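Local coordinates for protein sulfite dehydrogenase (Paracoccus pantotrophus, PDB 2XTS) that probably oxidises the sulfane sulfur of protein-bound intermediates in the Sox pathway, using a molybdenum cofactor and passing the electrons to heme c, at residues H36-Q40 with Q68-E73; I53-H59 with Q137-I143; P152-L157 with V188-L194. All blocks are in the same frame, centred on the assembly; numbering follows the deposited sequence. Where two conformers were deposited one is given.

Contact 1 (H36-Q40 with Q68-E73). With MTE (phosphonic acidmono-(2-amino-5,6-dimercapto-4-oxo-3,7,8a,9,10,10a-hexahydro-4H-8-oxa-1,3,9,10-tetraaza-anthracen-7-ylmethyl)ester), chain E.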
loop_
_atom_site.group_PDB
_atom_site.type_symbol
_atom_site.label_atom_id
_atom_site.label_comp_id
_atom_site.label_asym_id
_atom_site.label_seq_id
_atom_site.Cartn_x
_atom_site.Cartn_y
_atom_site.Cartn_z
ATOM N N HIS A 36 -13.745 -3.310 -11.191
ATOM C CA HIS A 36 -14.502 -4.088 -10.187
ATOM C C HIS A 36 -13.834 -4.137 -8.811
ATOM O O HIS A 36 -14.436 -4.586 -7.849
ATOM C CB HIS A 36 -14.744 -5.538 -10.684
ATOM C CG HIS A 36 -13.484 -6.255 -11.041
ATOM N ND1 HIS A 36 -12.723 -5.896 -12.133
ATOM C CD2 HIS A 36 -12.797 -7.231 -10.399
ATOM C CE1 HIS A 36 -11.640 -6.656 -12.172
ATOM N NE2 HIS A 36 -11.657 -7.468 -11.129
ATOM N N VAL A 37 -12.570 -3.745 -8.722
ATOM C CA VAL A 37 -11.843 -3.712 -7.467
ATOM C C VAL A 37 -12.039 -2.335 -6.844
ATOM O O VAL A 37 -11.238 -1.431 -7.032
ATOM C CB VAL A 37 -10.361 -4.092 -7.661
ATOM C CG1 VAL A 37 -9.653 -4.197 -6.315
ATOM C CG2 VAL A 37 -10.241 -5.432 -8.407
ATOM N N LYS A 38 -13.167 -2.169 -6.162
ATOM C CA LYS A 38 -13.599 -0.892 -5.628
ATOM C C LYS A 38 -14.466 -1.147 -4.427
ATOM O O LYS A 38 -14.874 -2.278 -4.175
ATOM C CB LYS A 38 -14.385 -0.124 -6.685
ATOM C CG LYS A 38 -15.655 -0.832 -7.151
ATOM C CD LYS A 38 -16.436 0.042 -8.104
ATOM C CE LYS A 38 -17.574 -0.727 -8.758
ATOM N NZ LYS A 38 -18.394 0.183 -9.619
ATOM N N ARG A 39 -14.739 -0.082 -3.684
ATOM C CA ARG A 39 -15.664 -0.165 -2.575
ATOM C C ARG A 39 -17.070 -0.309 -3.105
ATOM O O ARG A 39 -17.431 0.328 -4.093
ATOM C CB ARG A 39 -15.635 1.088 -1.729
ATOM C CG ARG A 39 -14.317 1.405 -1.142
ATOM C CD ARG A 39 -14.153 2.951 -1.143
ATOM N NE ARG A 39 -13.091 3.301 -0.281
ATOM C CZ ARG A 39 -12.488 4.474 -0.214
ATOM N NH1 ARG A 39 -11.569 4.571 0.700
ATOM N NH2 ARG A 39 -12.770 5.503 -1.026
ATOM N N GLN A 40 -17.866 -1.138 -2.440
ATOM C CA GLN A 40 -19.280 -1.291 -2.755
ATOM C C GLN A 40 -20.099 -0.824 -1.575
ATOM O O GLN A 40 -19.699 -0.959 -0.428
ATOM C CB GLN A 40 -19.624 -2.738 -3.049
ATOM C CG GLN A 40 -18.969 -3.331 -4.293
ATOM C CD GLN A 40 -19.636 -2.967 -5.590
ATOM O OE1 GLN A 40 -20.691 -2.350 -5.620
ATOM N NE2 GLN A 40 -19.029 -3.382 -6.670
ATOM N N GLN A 68 -5.280 1.714 -0.106
ATOM C CA GLN A 68 -6.057 2.633 0.668
ATOM C C GLN A 68 -7.209 3.234 -0.115
ATOM O O GLN A 68 -8.229 3.579 0.482
ATOM C CB GLN A 68 -5.184 3.696 1.348
ATOM C CG GLN A 68 -4.138 4.342 0.487
ATOM C CD GLN A 68 -2.778 3.658 0.493
ATOM O OE1 GLN A 68 -2.680 2.433 0.586
ATOM N NE2 GLN A 68 -1.728 4.455 0.415
ATOM N N GLY A 69 -7.087 3.329 -1.430
ATOM C CA GLY A 69 -8.180 3.836 -2.218
ATOM C C GLY A 69 -9.419 2.956 -2.249
ATOM O O GLY A 69 -10.503 3.449 -2.556
ATOM N N CYS A 70 -9.271 1.661 -1.980
ATOM C CA CYS A 70 -10.454 0.805 -1.876
ATOM C C CYS A 70 -10.667 0.192 -0.507
ATOM O O CYS A 70 -11.481 -0.701 -0.343
ATOM C CB CYS A 70 -10.458 -0.293 -2.923
ATOM S SG CYS A 70 -9.114 -1.468 -2.882
ATOM N N ALA A 71 -9.969 0.712 0.488
ATOM C CA ALA A 71 -10.130 0.299 1.871
ATOM C C ALA A 71 -11.433 0.877 2.419
ATOM O O ALA A 71 -11.727 2.071 2.239
ATOM C CB ALA A 71 -8.947 0.752 2.691
ATOM N N PHE A 72 -12.219 0.030 3.083
ATOM C CA PHE A 72 -13.566 0.413 3.504
ATOM C C PHE A 72 -13.588 1.659 4.362
ATOM O O PHE A 72 -12.593 2.017 5.014
ATOM C CB PHE A 72 -14.304 -0.721 4.237
ATOM C CG PHE A 72 -14.036 -0.805 5.722
ATOM C CD1 PHE A 72 -12.826 -1.195 6.234
ATOM C CD2 PHE A 72 -15.045 -0.503 6.617
ATOM C CE1 PHE A 72 -12.620 -1.263 7.594
ATOM C CE2 PHE A 72 -14.838 -0.580 7.961
ATOM C CZ PHE A 72 -13.643 -0.956 8.465
ATOM N N GLU A 73 -14.761 2.281 4.388
ATOM C CA GLU A 73 -15.095 3.462 5.185
ATOM C C GLU A 73 -16.255 3.147 6.083
ATOM O O GLU A 73 -17.217 2.519 5.678
ATOM C CB GLU A 73 -15.595 4.568 4.261
ATOM C CG GLU A 73 -14.619 5.070 3.227
ATOM C CD GLU A 73 -15.303 5.993 2.237
ATOM O OE1 GLU A 73 -15.790 7.081 2.618
ATOM O OE2 GLU A 73 -15.364 5.636 1.061
HETATM N N1 MTE E . -14.124 8.068 14.040
HETATM C C2 MTE E . -14.929 9.122 13.965
HETATM N N2 MTE E . -14.470 10.321 14.385
HETATM N N3 MTE E . -16.176 9.036 13.462
HETATM C C4 MTE E . -16.705 7.862 13.012
HETATM O O4 MTE E . -17.865 7.869 12.548
HETATM N N5 MTE E . -16.328 5.395 12.752
HETATM C C6 MTE E . -15.617 4.346 13.445
HETATM C C7 MTE E . -14.102 4.468 13.406
HETATM N N8 MTE E . -13.702 5.796 13.792
HETATM C C9 MTE E . -15.895 6.664 13.091
HETATM C C10 MTE E . -14.549 6.828 13.653
HETATM C "C1'" MTE E . -16.006 2.954 12.978
HETATM S "S1'" MTE E . -17.550 2.299 13.478
HETATM C "C2'" MTE E . -15.160 2.180 12.258
HETATM S "S2'" MTE E . -15.515 0.540 11.882
HETATM C "C3'" MTE E . -13.838 2.759 11.801
HETATM O "O3'" MTE E . -13.667 4.155 12.093
HETATM C "C4'" MTE E . -13.709 2.630 10.295
HETATM O "O4'" MTE E . -12.420 3.103 9.880
HETATM P P MTE E . -12.267 3.440 8.320
HETATM O O1P MTE E . -12.557 2.045 7.691
HETATM O O2P MTE E . -13.309 4.421 7.891
HETATM O O3P MTE E . -10.843 3.842 8.148
#

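Contact 2 (I53-H59 with Q137-I143)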
loop_
_atom_site.group_PDB
_atom_site.type_symbol
_atom_site.label_atom_id
_atom_site.label_comp_id
_atom_site.label_asym_id
_atom_site.label_seq_id
_atom_site.Cartn_x
_atom_site.Cartn_y
_atom_site.Cartn_z
ATOM N N ILE A 53 -21.642 2.438 5.973
ATOM C CA ILE A 53 -20.538 1.520 5.787
ATOM C C ILE A 53 -20.400 1.257 4.291
ATOM O O ILE A 53 -21.395 1.174 3.567
ATOM C CB ILE A 53 -20.859 0.183 6.522
ATOM C CG1 ILE A 53 -19.717 -0.824 6.444
ATOM C CG2 ILE A 53 -22.190 -0.469 6.040
ATOM C CD1 ILE A 53 -18.556 -0.440 7.235
ATOM N N ASN A 54 -19.162 1.061 3.829
ATOM C CA ASN A 54 -18.941 0.418 2.539
ATOM C C ASN A 54 -17.931 -0.705 2.724
ATOM O O ASN A 54 -17.498 -0.951 3.856
ATOM C CB ASN A 54 -18.612 1.425 1.434
ATOM C CG ASN A 54 -17.278 2.115 1.616
ATOM O OD1 ASN A 54 -16.342 1.529 2.152
ATOM N ND2 ASN A 54 -17.158 3.350 1.101
ATOM N N PHE A 55 -17.615 -1.432 1.653
ATOM C CA PHE A 55 -16.964 -2.720 1.802
ATOM C C PHE A 55 -15.718 -2.835 0.935
ATOM O O PHE A 55 -15.762 -2.530 -0.252
ATOM C CB PHE A 55 -17.955 -3.830 1.409
ATOM C CG PHE A 55 -19.151 -3.910 2.299
ATOM C CD1 PHE A 55 -20.288 -3.168 2.018
ATOM C CD2 PHE A 55 -19.124 -4.691 3.441
ATOM C CE1 PHE A 55 -21.376 -3.192 2.882
ATOM C CE2 PHE A 55 -20.225 -4.742 4.278
ATOM C CZ PHE A 55 -21.335 -3.995 3.996
ATOM N N THR A 56 -14.619 -3.277 1.538
ATOM C CA THR A 56 -13.372 -3.513 0.816
ATOM C C THR A 56 -13.527 -4.710 -0.130
ATOM O O THR A 56 -14.108 -5.709 0.261
ATOM C CB THR A 56 -12.247 -3.883 1.818
ATOM O OG1 THR A 56 -12.153 -2.876 2.827
ATOM C CG2 THR A 56 -10.906 -4.081 1.142
ATOM N N PRO A 57 -12.992 -4.621 -1.361
ATOM C CA PRO A 57 -13.099 -5.726 -2.332
ATOM C C PRO A 57 -12.126 -6.859 -2.033
ATOM O O PRO A 57 -11.321 -7.210 -2.882
ATOM C CB PRO A 57 -12.788 -5.044 -3.665
ATOM C CG PRO A 57 -11.860 -3.965 -3.307
ATOM C CD PRO A 57 -12.385 -3.427 -1.988
ATOM N N ILE A 58 -12.273 -7.477 -0.860
ATOM C CA ILE A 58 -11.363 -8.537 -0.457
ATOM C C ILE A 58 -11.437 -9.796 -1.317
ATOM O O ILE A 58 -10.561 -10.605 -1.247
ATOM C CB ILE A 58 -11.516 -8.891 1.039
ATOM C CG1 ILE A 58 -12.925 -9.394 1.373
ATOM C CG2 ILE A 58 -11.094 -7.706 1.928
ATOM C CD1 ILE A 58 -13.010 -10.124 2.688
ATOM N N HIS A 59 -12.489 -9.989 -2.104
ATOM C CA HIS A 59 -12.520 -11.098 -3.047
ATOM C C HIS A 59 -11.416 -11.015 -4.083
ATOM O O HIS A 59 -10.964 -12.029 -4.575
ATOM C CB HIS A 59 -13.876 -11.141 -3.730
ATOM C CG HIS A 59 -14.154 -9.955 -4.592
ATOM N ND1 HIS A 59 -14.270 -8.687 -4.074
ATOM C CD2 HIS A 59 -14.435 -9.859 -5.915
ATOM C CE1 HIS A 59 -14.547 -7.844 -5.047
ATOM N NE2 HIS A 59 -14.661 -8.527 -6.178
ATOM N N GLN A 137 -16.747 -9.810 -0.131
ATOM C CA GLN A 137 -16.672 -8.352 -0.008
ATOM C C GLN A 137 -17.736 -7.875 0.981
ATOM O O GLN A 137 -17.493 -7.001 1.829
ATOM C CB GLN A 137 -16.916 -7.699 -1.371
ATOM C CG GLN A 137 -17.008 -6.195 -1.301
ATOM C CD GLN A 137 -16.696 -5.507 -2.607
ATOM O OE1 GLN A 137 -16.883 -6.102 -3.671
ATOM N NE2 GLN A 137 -16.222 -4.269 -2.533
ATOM N N TYR A 138 -18.933 -8.462 0.881
ATOM C CA TYR A 138 -20.081 -8.020 1.685
ATOM C C TYR A 138 -20.099 -8.640 3.076
ATOM O O TYR A 138 -20.426 -7.983 4.053
ATOM C CB TYR A 138 -21.399 -8.319 0.935
ATOM C CG TYR A 138 -21.376 -7.732 -0.441
ATOM C CD1 TYR A 138 -21.487 -6.367 -0.628
ATOM C CD2 TYR A 138 -21.176 -8.526 -1.545
ATOM C CE1 TYR A 138 -21.412 -5.817 -1.880
ATOM C CE2 TYR A 138 -21.067 -7.977 -2.805
ATOM C CZ TYR A 138 -21.208 -6.623 -2.964
ATOM O OH TYR A 138 -21.095 -6.039 -4.198
ATOM N N THR A 139 -19.800 -9.930 3.163
ATOM C CA THR A 139 -19.928 -10.621 4.434
ATOM C C THR A 139 -18.678 -10.547 5.321
ATOM O O THR A 139 -18.773 -10.798 6.523
ATOM C CB THR A 139 -20.402 -12.088 4.215
ATOM O OG1 THR A 139 -19.574 -12.768 3.270
ATOM C CG2 THR A 139 -21.815 -12.121 3.697
ATOM N N GLN A 140 -17.523 -10.136 4.760
ATOM C CA GLN A 140 -16.287 -10.002 5.513
ATOM C C GLN A 140 -15.493 -8.729 5.198
ATOM O O GLN A 140 -14.418 -8.553 5.750
ATOM C CB GLN A 140 -15.401 -11.248 5.328
ATOM C CG GLN A 140 -15.817 -12.514 6.105
ATOM C CD GLN A 140 -16.895 -13.334 5.393
ATOM O OE1 GLN A 140 -17.123 -13.192 4.198
ATOM N NE2 GLN A 140 -17.514 -14.242 6.122
ATOM N N GLY A 141 -15.993 -7.875 4.310
ATOM C CA GLY A 141 -15.192 -6.775 3.804
ATOM C C GLY A 141 -15.197 -5.469 4.581
ATOM O O GLY A 141 -14.645 -4.493 4.113
ATOM N N MET A 142 -15.760 -5.434 5.784
ATOM C CA MET A 142 -15.594 -4.279 6.663
ATOM C C MET A 142 -14.256 -4.433 7.408
ATOM O O MET A 142 -14.208 -4.556 8.636
ATOM C CB MET A 142 -16.741 -4.120 7.674
ATOM C CG MET A 142 -18.120 -4.185 7.145
ATOM S SD MET A 142 -19.254 -3.904 8.550
ATOM C CE MET A 142 -20.812 -4.456 7.865
ATOM N N ILE A 143 -13.157 -4.418 6.651
ATOM C CA ILE A 143 -11.849 -4.603 7.196
ATOM C C ILE A 143 -10.837 -3.985 6.238
ATOM O O ILE A 143 -11.012 -4.006 5.019
ATOM C CB ILE A 143 -11.560 -6.129 7.393
ATOM C CG1 ILE A 143 -10.328 -6.362 8.250
ATOM C CG2 ILE A 143 -11.453 -6.892 6.062
ATOM C CD1 ILE A 143 -10.315 -7.754 8.865
#

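Contact 3 (P152-L157 with V188-L194)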
loop_
_atom_site.group_PDB
_atom_site.type_symbol
_atom_site.label_atom_id
_atom_site.label_comp_id
_atom_site.label_asym_id
_atom_site.label_seq_id
_atom_site.Cartn_x
_atom_site.Cartn_y
_atom_site.Cartn_z
ATOM N N PRO A 152 3.187 7.089 19.659
ATOM C CA PRO A 152 2.446 6.387 20.703
ATOM C C PRO A 152 1.715 7.340 21.617
ATOM O O PRO A 152 2.255 8.397 21.985
ATOM C CB PRO A 152 3.519 5.658 21.494
ATOM C CG PRO A 152 4.802 6.115 21.001
ATOM C CD PRO A 152 4.645 6.916 19.778
ATOM N N LEU A 153 0.497 6.986 22.019
ATOM C CA LEU A 153 -0.199 7.848 22.977
ATOM C C LEU A 153 0.590 8.063 24.262
ATOM O O LEU A 153 0.494 9.128 24.872
ATOM C CB LEU A 153 -1.603 7.339 23.308
ATOM C CG LEU A 153 -2.632 7.381 22.174
ATOM C CD1 LEU A 153 -4.040 7.140 22.743
ATOM C CD2 LEU A 153 -2.558 8.672 21.351
ATOM N N SER A 154 1.359 7.059 24.671
ATOM C CA SER A 154 2.137 7.191 25.902
ATOM C C SER A 154 3.040 8.415 25.882
ATOM O O SER A 154 3.182 9.100 26.902
ATOM C CB SER A 154 2.958 5.935 26.134
ATOM O OG SER A 154 3.881 5.701 25.093
ATOM N N VAL A 155 3.653 8.724 24.744
ATOM C CA VAL A 155 4.568 9.853 24.713
ATOM C C VAL A 155 3.818 11.188 24.731
ATOM O O VAL A 155 4.284 12.155 25.344
ATOM C CB VAL A 155 5.557 9.780 23.549
ATOM C CG1 VAL A 155 6.608 10.874 23.700
ATOM C CG2 VAL A 155 6.245 8.405 23.501
ATOM N N LEU A 156 2.644 11.248 24.103
ATOM C CA LEU A 156 1.836 12.473 24.154
ATOM C C LEU A 156 1.322 12.711 25.558
ATOM O O LEU A 156 1.357 13.838 26.069
ATOM C CB LEU A 156 0.655 12.361 23.211
ATOM C CG LEU A 156 1.027 12.199 21.742
ATOM C CD1 LEU A 156 -0.265 12.026 20.925
ATOM C CD2 LEU A 156 1.829 13.368 21.240
ATOM N N LEU A 157 0.848 11.640 26.180
ATOM C CA LEU A 157 0.280 11.728 27.518
ATOM C C LEU A 157 1.343 12.128 28.533
ATOM O O LEU A 157 1.055 12.861 29.469
ATOM C CB LEU A 157 -0.394 10.416 27.896
ATOM C CG LEU A 157 -1.677 10.170 27.094
ATOM C CD1 LEU A 157 -2.171 8.747 27.300
ATOM C CD2 LEU A 157 -2.798 11.150 27.431
ATOM N N VAL A 188 -4.055 1.907 26.415
ATOM C CA VAL A 188 -3.486 3.160 25.923
ATOM C C VAL A 188 -1.968 3.147 25.984
ATOM O O VAL A 188 -1.295 3.545 25.038
ATOM C CB VAL A 188 -4.025 4.365 26.767
ATOM C CG1 VAL A 188 -3.294 5.662 26.447
ATOM C CG2 VAL A 188 -5.550 4.529 26.602
ATOM N N MET A 189 -1.448 2.738 27.136
ATOM C CA MET A 189 -0.023 2.760 27.395
ATOM C C MET A 189 0.736 1.635 26.723
ATOM O O MET A 189 1.969 1.664 26.689
ATOM C CB MET A 189 0.211 2.729 28.903
ATOM C CG MET A 189 -0.251 3.978 29.607
ATOM S SD MET A 189 0.491 5.508 29.002
ATOM C CE MET A 189 2.158 5.397 29.656
ATOM N N ASP A 190 0.025 0.638 26.201
ATOM C CA ASP A 190 0.627 -0.519 25.534
ATOM C C ASP A 190 0.949 -0.150 24.071
ATOM O O ASP A 190 2.102 0.166 23.768
ATOM C CB ASP A 190 -0.309 -1.731 25.669
ATOM C CG ASP A 190 0.201 -2.980 24.964
ATOM O OD1 ASP A 190 1.287 -2.961 24.337
ATOM O OD2 ASP A 190 -0.537 -3.986 25.016
ATOM N N ASP A 191 -0.043 -0.152 23.180
ATOM C CA ASP A 191 0.230 -0.035 21.754
ATOM C C ASP A 191 -0.743 0.852 20.981
ATOM O O ASP A 191 -0.803 0.782 19.761
ATOM C CB ASP A 191 0.301 -1.426 21.114
ATOM C CG ASP A 191 -0.989 -2.210 21.226
ATOM O OD1 ASP A 191 -1.942 -1.744 21.899
ATOM O OD2 ASP A 191 -1.038 -3.320 20.647
ATOM N N VAL A 192 -1.493 1.701 21.663
ATOM C CA VAL A 192 -2.357 2.654 20.942
ATOM C C VAL A 192 -1.484 3.772 20.374
ATOM O O VAL A 192 -0.658 4.342 21.075
ATOM C CB VAL A 192 -3.516 3.242 21.790
ATOM C CG1 VAL A 192 -4.402 4.184 20.964
ATOM C CG2 VAL A 192 -4.363 2.118 22.373
ATOM N N MET A 193 -1.700 4.077 19.107
ATOM C CA MET A 193 -0.937 5.073 18.370
ATOM C C MET A 193 -1.868 6.153 17.834
ATOM O O MET A 193 -3.009 5.871 17.448
ATOM C CB MET A 193 -0.217 4.370 17.197
ATOM C CG MET A 193 0.461 5.267 16.168
ATOM S SD MET A 193 0.822 4.450 14.616
ATOM C CE MET A 193 1.885 3.153 15.229
ATOM N N LEU A 194 -1.379 7.388 17.799
ATOM C CA LEU A 194 -1.935 8.434 16.960
ATOM C C LEU A 194 -1.194 8.377 15.632
ATOM O O LEU A 194 -0.023 8.764 15.541
ATOM C CB LEU A 194 -1.796 9.811 17.635
ATOM C CG LEU A 194 -2.439 10.984 16.905
ATOM C CD1 LEU A 194 -3.965 10.874 16.948
ATOM C CD2 LEU A 194 -1.931 12.310 17.466
HETATM O O HOH W 1 0.919 4.198 23.694
HETATM O O HOH W 2 3.260 2.786 23.889
#

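Contact 1 (H36-Q40 with Q68-E73)
K38 and C70 bring the two irregular segments closest, with their CA atoms 5.2 Å apart, and neither chain forms a helix or strand where they meet. V37 and K38 only brush C70. The contact is carried by R39, whose side chain reaches in among the carbonyl oxygens of 68-73. The arginine binds A71 side-on, NE and NH1 both donating to A71 O, at 3.1 Å from NE and 2.9 Å from NH1. That oxygen lies almost in the guanidinium plane, yet the two donors meet it differently: NH1 comes in the plane of the carbonyl, whereas NE stands well above it. R39 starts beside its own backbone N (chi1 -59°) and bends at chi2, which lays the aliphatic part against C70 O before the planar head arrives at A71. One face of the guanidinium is covered by G69 O, 3.2 Å from CZ and centred over the group. Over the opposite face, toward its rim, comes E73 OE2, the carboxylate turned 55° from the guanidinium. This OE2 lies 3.3 Å from R39 NH2 but well out of plane, a salt bridge of charges alone with no N-H directed at it. E206 forms a second salt bridge to NH1, and H25 O of the second subunit accepts from NH2. Next along the chain, F72 turns its ring face to the cofactor, with MTE O1P 3.2 Å above the ring centre, and the same phosphate oxygen is 2.7 Å from F72 O. The buried arginine charge is probably offset by the carboxylates of E73 and E206, while carbonyl oxygens, A71 O foremost, receive its N-H groups; this probably fixes the chain where F72 and E73 enter the molybdopterin phosphate pocket.

Contact 2 (I53-H59 with Q137-I143)
Q137 reaches out from helix 136-140 and crosses the turn at P57, its chain extended with CG anti to the backbone N (chi1 174°). This brings NE2 within 2.9 Å of F55 O, a nearly straight bond (163°) that lies in the amide plane but approaches the carbonyl from above its plane. NE2 also donates to K38 O. The amide oxygen OE1 accepts from Q274 and lies 3.2 Å from H59 CE1, with imidazole and amide planes 32° apart; H59 NE2 itself bonds G194 O of the cytochrome chain. The ring of F55 fits between the helix and M142. These two side chains run alongside in the same direction, F55 CE2 resting 3.6 Å from M142 CG, while the sulfur stands oblique to the ring in a Met-aromatic contact. I53 crosses the same methionine at about a right angle. I58 crosses Q140 likewise, CD1 3.7 Å from Q140 CB, and its CG2 faces I143 CG2. Y138 meets F55 obliquely, and its hydroxyl continues to A193 of the cytochrome chain. T56 is held at both amide and hydroxyl: N donates to G141 O at 2.8 Å, and OG1 to I143 O at 2.7 Å. The hydroxyl in turn receives F72 N. Replacing Q137 with a leucine would probably leave F55 O and K38 O without their shared donor and Q274 without its acceptor. The glutamine amide thus serves two carbonyls and the T56 hydroxyl a third, while F55, I53, I58 and M142 supply the apolar filling between segments 53-59 and 137-143, beside the cytochrome.

Contact 3 (P152-L157 with V188-L194)
L153, the first residue of helix 153-160, fills the angle between V188 and the chain that leads into strand 193-198. Its CD1 presses on V192 CG1 at 3.5 Å, the side chains crossing at a slant, while CD2 turns the other way to rest 4.0 Å from L194 CB. One helical turn on, L157 CD1 meets V188 CG1 at 3.4 Å; both methyl pairs are tighter than usual. That methyl of V188 is set anti to its backbone N (chi1 171°), and the same branch also faces L153 CB. L156 completes the apolar face by touching L194 methyl to methyl. At the more open side, the bent chain of M189 folds back so that its CE lies over S154 CB.

The backbone helps to place this leucine: P152 holds the N-cap position and pairs with M193 as an antiparallel, non-hydrogen-bonded bridge whose side chains diverge, and L153 N donates to V192 O at 3.0 Å along a nearly straight line (174°). Water 1 accepts from S154 N and lies 2.7 Å from V188 O and 3.1 Å from V192 O, so it links the start of one helix to V188 in helix 185-191 and to V192. Water 2 lies between S154 OG and D190 O.

Further out, L153, L157 and V188 all pack on L169 of strand 168-173, and L156 and L194 lie against L89 of strand 89-93. The contact thus joins the passage from strand 143-152 into helix 153-160 to that from helix 185-191 towards strand 193-198, with residues of both helices packed on the neighbouring mixed sheet.

Contacts 1 and 2 form one continuous buried region, their centres about 8 Å apart and their segments alternating along the chain. E73 N probably donates to N54 OD1, and both contacts touch the second subunit. Contact 3 has its centre about 29 Å from the centres of the other two; it lies farther from the chain centre but is still mostly buried, M189 being exposed, and no other protein chain of the assembly touches it. The chemistry follows these places. Irregular loops in contact 1 are joined chiefly by a buried arginine, and contact 2 sets a loop against a helix with mixed polar and aromatic contacts. Contact 3 unites regular helices and strands through aliphatic side chains, with two waters bridging its polar atoms.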